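Local coordinates for UPF0141 protein yjdB (Campylobacter jejuni subsp. jejuni HB93-13, PDB 4TN0), which probably transfers phosphoethanolamine, as the periplasmic, zinc-binding domain of EptC, an alkaline phosphatase-like enzyme required for polymyxin resistance and motility, at residues A31-G36 / V52-N57; F73-R78 / N280-L285; F104-G109 / D127-L132. One frame throughout, in Å; residues are numbered along the deposited sequence.

Contact 1: residues A31-G36 / V52-N57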
loop_
_atom_site.group_PDB
_atom_site.type_symbol
_atom_site.label_atom_id
_atom_site.label_comp_id
_atom_site.label_asym_id
_atom_site.label_seq_id
_atom_site.Cartn_x
_atom_site.Cartn_y
_atom_site.Cartn_z
ATOM N N ALA A 31 -13.923 -3.409 0.597
ATOM C CA ALA A 31 -15.388 -3.334 0.603
ATOM C C ALA A 31 -15.916 -1.926 0.890
ATOM O O ALA A 31 -17.098 -1.650 0.692
ATOM C CB ALA A 31 -15.968 -4.322 1.618
ATOM N N ASN A 32 -15.063 -1.049 1.407
ATOM C CA ASN A 32 -15.505 0.309 1.742
ATOM C C ASN A 32 -14.863 1.351 0.832
ATOM O O ASN A 32 -14.713 2.507 1.196
ATOM C CB ASN A 32 -15.214 0.640 3.201
ATOM C CG ASN A 32 -16.140 -0.080 4.161
ATOM O OD1 ASN A 32 -16.318 -1.294 4.087
ATOM N ND2 ASN A 32 -16.732 0.668 5.069
ATOM N N TYR A 33 -14.444 0.912 -0.344
ATOM C CA TYR A 33 -13.920 1.809 -1.359
ATOM C C TYR A 33 -15.018 2.126 -2.385
ATOM O O TYR A 33 -15.645 1.224 -2.949
ATOM C CB TYR A 33 -12.661 1.202 -2.003
ATOM C CG TYR A 33 -11.432 1.531 -1.190
ATOM C CD1 TYR A 33 -11.278 1.030 0.100
ATOM C CD2 TYR A 33 -10.440 2.384 -1.692
ATOM C CE1 TYR A 33 -10.172 1.359 0.871
ATOM C CE2 TYR A 33 -9.320 2.716 -0.933
ATOM C CZ TYR A 33 -9.203 2.206 0.357
ATOM O OH TYR A 33 -8.114 2.515 1.131
ATOM N N SER A 34 -15.331 3.410 -2.532
ATOM C CA SER A 34 -16.338 3.821 -3.506
ATOM C C SER A 34 -15.816 3.646 -4.943
ATOM O O SER A 34 -16.600 3.492 -5.878
ATOM C CB SER A 34 -16.789 5.261 -3.244
ATOM O OG SER A 34 -15.684 6.155 -3.183
ATOM N N LEU A 35 -14.492 3.655 -5.105
ATOM C CA LEU A 35 -13.838 3.317 -6.378
ATOM C C LEU A 35 -14.240 1.929 -6.853
ATOM O O LEU A 35 -14.131 1.606 -8.039
ATOM C CB LEU A 35 -12.306 3.401 -6.241
ATOM C CG LEU A 35 -11.656 4.789 -6.381
ATOM C CD1 LEU A 35 -10.248 4.838 -5.773
ATOM C CD2 LEU A 35 -11.619 5.262 -7.826
ATOM N N GLY A 36 -14.677 1.095 -5.916
ATOM C CA GLY A 36 -15.047 -0.272 -6.227
ATOM C C GLY A 36 -16.532 -0.522 -6.076
ATOM O O GLY A 36 -16.975 -1.665 -6.133
ATOM N N VAL A 52 -7.645 7.502 -11.039
ATOM C CA VAL A 52 -6.746 6.432 -10.634
ATOM C C VAL A 52 -7.311 5.073 -11.034
ATOM O O VAL A 52 -8.521 4.939 -11.222
ATOM C CB VAL A 52 -6.496 6.478 -9.114
ATOM C CG1 VAL A 52 -5.894 7.816 -8.720
ATOM C CG2 VAL A 52 -7.792 6.233 -8.334
ATOM N N VAL A 53 -6.437 4.078 -11.191
ATOM C CA VAL A 53 -6.876 2.708 -11.467
ATOM C C VAL A 53 -7.062 1.950 -10.152
ATOM O O VAL A 53 -6.174 1.962 -9.294
ATOM C CB VAL A 53 -5.871 1.942 -12.362
ATOM C CG1 VAL A 53 -6.303 0.504 -12.540
ATOM C CG2 VAL A 53 -5.740 2.609 -13.713
ATOM N N PHE A 54 -8.215 1.296 -10.004
ATOM C CA PHE A 54 -8.536 0.553 -8.790
ATOM C C PHE A 54 -8.701 -0.942 -9.032
ATOM O O PHE A 54 -9.601 -1.373 -9.759
ATOM C CB PHE A 54 -9.808 1.116 -8.150
ATOM C CG PHE A 54 -10.279 0.346 -6.943
ATOM C CD1 PHE A 54 -9.692 0.538 -5.701
ATOM C CD2 PHE A 54 -11.309 -0.563 -7.051
ATOM C CE1 PHE A 54 -10.137 -0.164 -4.587
ATOM C CE2 PHE A 54 -11.748 -1.274 -5.944
ATOM C CZ PHE A 54 -11.160 -1.073 -4.712
ATOM N N PHE A 55 -7.855 -1.723 -8.371
ATOM C CA PHE A 55 -7.917 -3.171 -8.439
ATOM C C PHE A 55 -9.019 -3.708 -7.524
ATOM O O PHE A 55 -8.918 -3.646 -6.295
ATOM C CB PHE A 55 -6.563 -3.748 -8.055
ATOM C CG PHE A 55 -5.476 -3.393 -9.018
ATOM C CD1 PHE A 55 -4.900 -2.135 -8.995
ATOM C CD2 PHE A 55 -5.042 -4.308 -9.964
ATOM C CE1 PHE A 55 -3.906 -1.798 -9.892
ATOM C CE2 PHE A 55 -4.048 -3.973 -10.856
ATOM C CZ PHE A 55 -3.483 -2.722 -10.816
ATOM N N ASP A 56 -10.073 -4.250 -8.117
ATOM C CA ASP A 56 -11.237 -4.592 -7.315
ATOM C C ASP A 56 -11.224 -6.032 -6.838
ATOM O O ASP A 56 -12.148 -6.464 -6.171
ATOM C CB ASP A 56 -12.524 -4.305 -8.096
ATOM C CG ASP A 56 -12.472 -4.823 -9.513
ATOM O OD1 ASP A 56 -12.519 -6.063 -9.694
ATOM O OD2 ASP A 56 -12.366 -3.983 -10.442
ATOM N N ASN A 57 -10.163 -6.761 -7.152
ATOM C CA ASN A 57 -10.066 -8.170 -6.783
ATOM C C ASN A 57 -8.684 -8.526 -6.222
ATOM O O ASN A 57 -8.091 -9.531 -6.570
ATOM C CB ASN A 57 -10.397 -9.033 -8.002
ATOM C CG ASN A 57 -10.713 -10.475 -7.632
ATOM O OD1 ASN A 57 -11.046 -10.781 -6.484
ATOM N ND2 ASN A 57 -10.607 -11.370 -8.609
#

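Contact 2: residues F73-R78 / N280-L285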
loop_
_atom_site.group_PDB
_atom_site.type_symbol
_atom_site.label_atom_id
_atom_site.label_comp_id
_atom_site.label_asym_id
_atom_site.label_seq_id
_atom_site.Cartn_x
_atom_site.Cartn_y
_atom_site.Cartn_z
ATOM N N PHE A 73 6.688 -7.976 0.610
ATOM C CA PHE A 73 7.985 -7.511 0.141
ATOM C C PHE A 73 8.960 -8.679 -0.099
ATOM O O PHE A 73 10.043 -8.506 -0.688
ATOM C CB PHE A 73 8.593 -6.532 1.147
ATOM C CG PHE A 73 8.103 -5.113 1.008
ATOM C CD1 PHE A 73 7.064 -4.634 1.806
ATOM C CD2 PHE A 73 8.682 -4.249 0.085
ATOM C CE1 PHE A 73 6.613 -3.321 1.684
ATOM C CE2 PHE A 73 8.236 -2.941 -0.045
ATOM C CZ PHE A 73 7.205 -2.472 0.760
ATOM N N SER A 74 8.576 -9.863 0.369
ATOM C CA SER A 74 9.420 -11.035 0.214
ATOM C C SER A 74 9.242 -11.665 -1.172
ATOM O O SER A 74 8.243 -11.416 -1.856
ATOM C CB SER A 74 9.124 -12.057 1.306
ATOM O OG SER A 74 9.577 -13.355 0.943
ATOM N N ILE A 75 10.245 -12.435 -1.592
ATOM C CA ILE A 75 10.169 -13.215 -2.823
ATOM C C ILE A 75 9.118 -14.321 -2.693
ATOM O O ILE A 75 8.524 -14.744 -3.693
ATOM C CB ILE A 75 11.556 -13.828 -3.189
ATOM C CG1 ILE A 75 11.518 -14.513 -4.554
ATOM C CG2 ILE A 75 12.053 -14.782 -2.101
ATOM C CD1 ILE A 75 12.926 -14.851 -5.097
ATOM N N SER A 76 8.895 -14.796 -1.466
ATOM C CA SER A 76 7.909 -15.860 -1.242
ATOM C C SER A 76 6.489 -15.358 -1.460
ATOM O O SER A 76 6.151 -14.211 -1.126
ATOM C CB SER A 76 8.033 -16.446 0.159
ATOM O OG SER A 76 9.388 -16.583 0.535
ATOM N N LYS A 77 5.649 -16.228 -2.002
ATOM C CA LYS A 77 4.247 -15.898 -2.175
ATOM C C LYS A 77 3.488 -16.410 -0.949
ATOM O O LYS A 77 4.098 -17.017 -0.063
ATOM C CB LYS A 77 3.734 -16.493 -3.484
ATOM C CG LYS A 77 4.462 -15.906 -4.678
ATOM C CD LYS A 77 4.192 -16.657 -5.956
ATOM C CE LYS A 77 5.078 -16.123 -7.064
ATOM N NZ LYS A 77 6.551 -16.180 -6.731
ATOM N N ARG A 78 2.182 -16.153 -0.871
ATOM C CA ARG A 78 1.451 -16.480 0.353
ATOM C C ARG A 78 1.559 -17.961 0.718
ATOM O O ARG A 78 1.671 -18.303 1.901
ATOM C CB ARG A 78 -0.030 -16.090 0.262
ATOM C CG ARG A 78 -0.793 -16.520 1.520
ATOM C CD ARG A 78 -2.176 -15.920 1.629
ATOM N NE ARG A 78 -3.049 -16.250 0.511
ATOM C CZ ARG A 78 -3.715 -17.395 0.402
ATOM N NH1 ARG A 78 -3.605 -18.335 1.343
ATOM N NH2 ARG A 78 -4.498 -17.595 -0.649
ATOM N N ASN A 280 1.939 -10.326 -5.962
ATOM C CA ASN A 280 2.358 -9.564 -7.117
ATOM C C ASN A 280 3.317 -8.415 -6.835
ATOM O O ASN A 280 3.839 -7.831 -7.778
ATOM C CB ASN A 280 1.130 -8.979 -7.823
ATOM C CG ASN A 280 0.251 -10.037 -8.437
ATOM O OD1 ASN A 280 -0.731 -10.472 -7.837
ATOM N ND2 ASN A 280 0.595 -10.461 -9.646
ATOM N N LEU A 281 3.563 -8.066 -5.570
ATOM C CA LEU A 281 4.297 -6.821 -5.328
ATOM C C LEU A 281 5.770 -7.017 -5.662
ATOM O O LEU A 281 6.427 -6.117 -6.195
ATOM C CB LEU A 281 4.154 -6.327 -3.869
ATOM C CG LEU A 281 4.917 -5.003 -3.634
ATOM C CD1 LEU A 281 4.373 -3.875 -4.501
ATOM C CD2 LEU A 281 5.015 -4.528 -2.170
ATOM N N PHE A 282 6.269 -8.224 -5.433
ATOM C CA PHE A 282 7.687 -8.481 -5.627
ATOM C C PHE A 282 8.123 -8.230 -7.075
ATOM O O PHE A 282 9.017 -7.418 -7.315
ATOM C CB PHE A 282 8.033 -9.913 -5.217
ATOM C CG PHE A 282 9.499 -10.219 -5.298
ATOM C CD1 PHE A 282 10.363 -9.788 -4.304
ATOM C CD2 PHE A 282 10.023 -10.894 -6.393
ATOM C CE1 PHE A 282 11.717 -10.060 -4.380
ATOM C CE2 PHE A 282 11.379 -11.163 -6.479
ATOM C CZ PHE A 282 12.227 -10.744 -5.474
ATOM N N SER A 283 7.482 -8.896 -8.038
ATOM C CA SER A 283 7.907 -8.760 -9.430
ATOM C C SER A 283 7.540 -7.387 -9.972
ATOM O O SER A 283 8.261 -6.845 -10.820
ATOM C CB SER A 283 7.282 -9.843 -10.322
ATOM O OG SER A 283 7.829 -11.127 -10.064
ATOM N N THR A 284 6.453 -6.809 -9.456
ATOM C CA THR A 284 6.029 -5.480 -9.900
ATOM C C THR A 284 7.087 -4.448 -9.550
ATOM O O THR A 284 7.341 -3.523 -10.323
ATOM C CB THR A 284 4.675 -5.051 -9.280
ATOM O OG1 THR A 284 3.638 -5.914 -9.752
ATOM C CG2 THR A 284 4.326 -3.630 -9.689
ATOM N N LEU A 285 7.732 -4.636 -8.403
ATOM C CA LEU A 285 8.755 -3.702 -7.932
ATOM C C LEU A 285 10.099 -3.895 -8.659
ATOM O O LEU A 285 10.817 -2.933 -8.933
ATOM C CB LEU A 285 8.936 -3.855 -6.424
ATOM C CG LEU A 285 7.875 -3.268 -5.483
ATOM C CD1 LEU A 285 8.328 -3.525 -4.071
ATOM C CD2 LEU A 285 7.650 -1.773 -5.692
#

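Contact 3: residues F104-G109 / D127-L132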
loop_
_atom_site.group_PDB
_atom_site.type_symbol
_atom_site.label_atom_id
_atom_site.label_comp_id
_atom_site.label_asym_id
_atom_site.label_seq_id
_atom_site.Cartn_x
_atom_site.Cartn_y
_atom_site.Cartn_z
ATOM N N PHE A 104 9.847 6.096 4.502
ATOM C CA PHE A 104 9.347 6.969 5.568
ATOM C C PHE A 104 8.145 6.321 6.299
ATOM O O PHE A 104 7.093 6.073 5.695
ATOM C CB PHE A 104 8.954 8.337 5.003
ATOM C CG PHE A 104 10.064 9.037 4.279
ATOM C CD1 PHE A 104 11.347 9.061 4.804
ATOM C CD2 PHE A 104 9.833 9.660 3.059
ATOM C CE1 PHE A 104 12.379 9.700 4.130
ATOM C CE2 PHE A 104 10.867 10.302 2.378
ATOM C CZ PHE A 104 12.138 10.318 2.919
ATOM N N ASP A 105 8.300 6.066 7.598
ATOM C CA ASP A 105 7.347 5.237 8.338
ATOM C C ASP A 105 6.631 5.993 9.450
ATOM O O ASP A 105 7.260 6.463 10.400
ATOM C CB ASP A 105 8.077 4.027 8.923
ATOM C CG ASP A 105 7.152 2.850 9.180
ATOM O OD1 ASP A 105 6.181 3.016 9.934
ATOM O OD2 ASP A 105 7.368 1.771 8.576
ATOM N N ASN A 106 5.307 6.084 9.334
ATOM C CA ASN A 106 4.464 6.703 10.355
ATOM C C ASN A 106 3.624 5.657 11.114
ATOM O O ASN A 106 2.775 5.985 11.945
ATOM C CB ASN A 106 3.548 7.748 9.720
ATOM C CG ASN A 106 2.878 8.641 10.761
ATOM O OD1 ASN A 106 3.513 9.037 11.733
ATOM N ND2 ASN A 106 1.607 8.980 10.544
ATOM N N ASN A 107 3.862 4.388 10.802
ATOM C CA ASN A 107 3.076 3.310 11.376
ATOM C C ASN A 107 3.543 2.918 12.775
ATOM O O ASN A 107 4.729 2.694 12.993
ATOM C CB ASN A 107 3.109 2.112 10.434
ATOM C CG ASN A 107 2.078 1.084 10.782
ATOM O OD1 ASN A 107 2.292 0.249 11.649
ATOM N ND2 ASN A 107 0.927 1.167 10.133
ATOM N N SER A 108 2.603 2.803 13.713
ATOM C CA SER A 108 2.954 2.516 15.104
ATOM C C SER A 108 3.708 1.206 15.277
ATOM O O SER A 108 4.353 0.994 16.298
ATOM C CB SER A 108 1.699 2.496 15.988
ATOM O OG SER A 108 0.788 1.471 15.632
ATOM N N GLY A 109 3.633 0.331 14.280
ATOM C CA GLY A 109 4.302 -0.951 14.347
ATOM C C GLY A 109 5.661 -1.035 13.695
ATOM O O GLY A 109 6.345 -2.044 13.824
ATOM N N ASP A 127 1.518 10.092 14.474
ATOM C CA ASP A 127 0.376 11.002 14.503
ATOM C C ASP A 127 -0.219 11.100 13.114
ATOM O O ASP A 127 -0.182 10.124 12.373
ATOM C CB ASP A 127 0.773 12.374 15.045
ATOM C CG ASP A 127 1.061 12.333 16.529
ATOM O OD1 ASP A 127 0.140 11.942 17.296
ATOM O OD2 ASP A 127 2.217 12.637 16.918
ATOM N N LEU A 128 -0.750 12.260 12.744
ATOM C CA LEU A 128 -1.468 12.383 11.479
ATOM C C LEU A 128 -0.571 11.965 10.310
ATOM O O LEU A 128 0.598 12.343 10.248
ATOM C CB LEU A 128 -1.967 13.818 11.268
ATOM C CG LEU A 128 -3.297 14.284 11.886
ATOM C CD1 LEU A 128 -4.312 13.153 11.987
ATOM C CD2 LEU A 128 -3.038 14.869 13.261
ATOM N N ASP A 129 -1.127 11.186 9.388
ATOM C CA ASP A 129 -0.360 10.676 8.259
ATOM C C ASP A 129 0.211 11.813 7.406
ATOM O O ASP A 129 1.212 11.609 6.691
ATOM C CB ASP A 129 -1.218 9.781 7.376
ATOM C CG ASP A 129 -1.241 8.331 7.824
ATOM O OD1 ASP A 129 -0.258 7.890 8.461
ATOM O OD2 ASP A 129 -2.255 7.648 7.517
ATOM N N GLU A 130 -0.410 12.998 7.475
ATOM C CA GLU A 130 0.052 14.116 6.658
ATOM C C GLU A 130 1.518 14.469 6.941
ATOM O O GLU A 130 2.205 14.999 6.074
ATOM C CB GLU A 130 -0.864 15.338 6.836
ATOM C CG GLU A 130 -0.949 15.889 8.241
ATOM C CD GLU A 130 -2.101 16.880 8.411
ATOM O OE1 GLU A 130 -3.169 16.707 7.767
ATOM O OE2 GLU A 130 -1.945 17.824 9.217
ATOM N N ASN A 131 2.014 14.118 8.122
ATOM C CA ASN A 131 3.405 14.398 8.466
ATOM C C ASN A 131 4.396 13.714 7.528
ATOM O O ASN A 131 5.573 14.067 7.504
ATOM C CB ASN A 131 3.706 14.005 9.916
ATOM C CG ASN A 131 2.893 14.810 10.906
ATOM O OD1 ASN A 131 2.379 15.872 10.566
ATOM N ND2 ASN A 131 2.758 14.307 12.132
ATOM N N LEU A 132 3.929 12.706 6.802
ATOM C CA LEU A 132 4.771 12.024 5.835
ATOM C C LEU A 132 5.035 12.921 4.619
ATOM O O LEU A 132 6.033 12.747 3.911
ATOM C CB LEU A 132 4.135 10.698 5.411
ATOM C CG LEU A 132 4.186 9.606 6.485
ATOM C CD1 LEU A 132 3.283 8.449 6.103
ATOM C CD2 LEU A 132 5.618 9.119 6.738
#

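Contact 1: residues A31-G36 / V52-N57
Phe54 has its CG anti to the backbone N (chi1 176°), which carries the ring off strand 53-59 and against the 31-36 loop. Leu35 turns the other way: its CG is anti to its own carbonyl carbon (chi1 -83°), which sends the branch on toward Val52. There Leu35 CD1 meets Val52 CG2 at 3.8 Å. The two side chains cross at about a right angle. Leu35 CB lies over one face of the Phe54 ring, 4.1 Å from its centroid. This is a CH-pi contact.

The far end of the Phe54 ring meets Tyr33, with Phe54 CZ 3.8 Å from Tyr33 CB. The Tyr33 and Phe54 rings are near parallel, with planes at 14°, but they are slid apart and barely overlap. The backbone also takes part. Gly36 CA lies 3.5 Å from Phe54 CE2, and the Leu35 carbonyl O comes to 3.7 Å from Phe54 CD2. A Gly36 N to Tyr33 O bond closes the turn that presents these groups.

Pro254 and Ile256 of strand 252-259 pack beside the same cluster. Between the two segments the chemistry is apolar and aromatic, so their fit rests on shape and burial. Polar bonds that hold the loop, such as Tyr33 OH to Tyr223 OH on strand 218-224, lie outside this pair.

Contact 2: residues F73-R78 / N280-L285
Phe282 and Ile75 meet where helix 281-288 packs on the loop after helix 68-73, in the alkaline phosphatase-like fold. Ile75 CA lies over one face of the Phe282 ring, 3.8 Å from its centroid. This CH-pi contact is extended by the side chain of Ile75, whose CG1 is 3.9 Å from Phe282 CE2. The two side chains lie side by side and point the same way. Phe282 has its CG anti to the backbone N (chi1 -176°), which swings the ring out from the helix onto Ile75. The Phe73 carbonyl O sits at the edge of the same ring, in its plane.

Phe73 makes the second half of the contact. Leu281 CD2 stands over the centre of the Phe73 ring, 4.1 Å from the centroid and 7° off the normal. Leu285 CD1 reaches Phe73 CE2 at 4.1 Å. Leu22 of strand 18-24 touches both Phe73 and Leu281, so the cluster joins helix 281-288 to the central sheet. Ala90 of helix 90-96 touches Phe282 and Leu285.

Farther out, Ser74 forms an ST turn that shapes the loop, and the Glu85 carboxylate is hydrogen-bonded to the hydroxyls of Ser74 and Ser76. In that turn, Ser76 N donates to Ser74 OG at 2.9 Å, with an N-H...O angle of 153°.

Contact 3: residues F104-G109 / D127-L132
The loop leaving the C-terminal end of strand 100-105, on the zinc side of the alkaline phosphatase-like sheet, is tied to the 3-10 turn 129-132 mainly through Asn106. The Asn106 amide nitrogen holds two acceptors. Asn106 ND2 donates to the backbone O of Asp127 at 2.8 Å and to Asp129 OD1 at 3.0 Å. Both acceptors lie close to the amide plane, and both bonds are fairly straight. With two partners, the amide is fixed in rotation. Asn106 CG is anti to its backbone N (chi1 -167°), which carries the amide across to the 127-132 turn.

Leu132 fills the apolar side of the contact. Leu132 CD1 packs on Asn106 CB at 3.7 Å, and Leu132 CD2 reaches Phe104 CB at 3.8 Å. The buried Asp129 carboxylate has further donors in the backbone N of Gln154 and Gly155, which would favour its charged form.

Two successive Asx turns shape the 104-109 chain: Asp105 OD1 takes Asn107 N, and Asn107 OD1 takes Gly109 N. Asn107 ND2 also bonds to Glu26, a zinc ligand, which puts Asn107 in the second shell of the zinc site. The Asn106 amide and Asp129 carboxylate planes are 70° apart, and Asn106 ND2 meets Asp129 OD1 on its anti side, 25° out of the carboxylate plane.

Overall arrangement
From the N terminus, strand 18-24 leads into the loop that contact 1 closes on strand 53-59, with 15 residues between its segments. The chain then passes the phosphothreonine position Thr65 and reaches helix 68-73, where contact 2 opens. Contact 2 closes only after 201 further residues, tying the end of helix 68-73 and the following loop to helix 281-288 near the C terminus. Contact 3 opens and closes within that span, joining strand 100-105 to the turn before helix 133-139. Contact 1 precedes both, and none cross. Contacts 1 and 3 reach the same mixed sheet, with centres about 23 Å apart. Contacts 2 and 3 lie on opposite sides of the chain's centre.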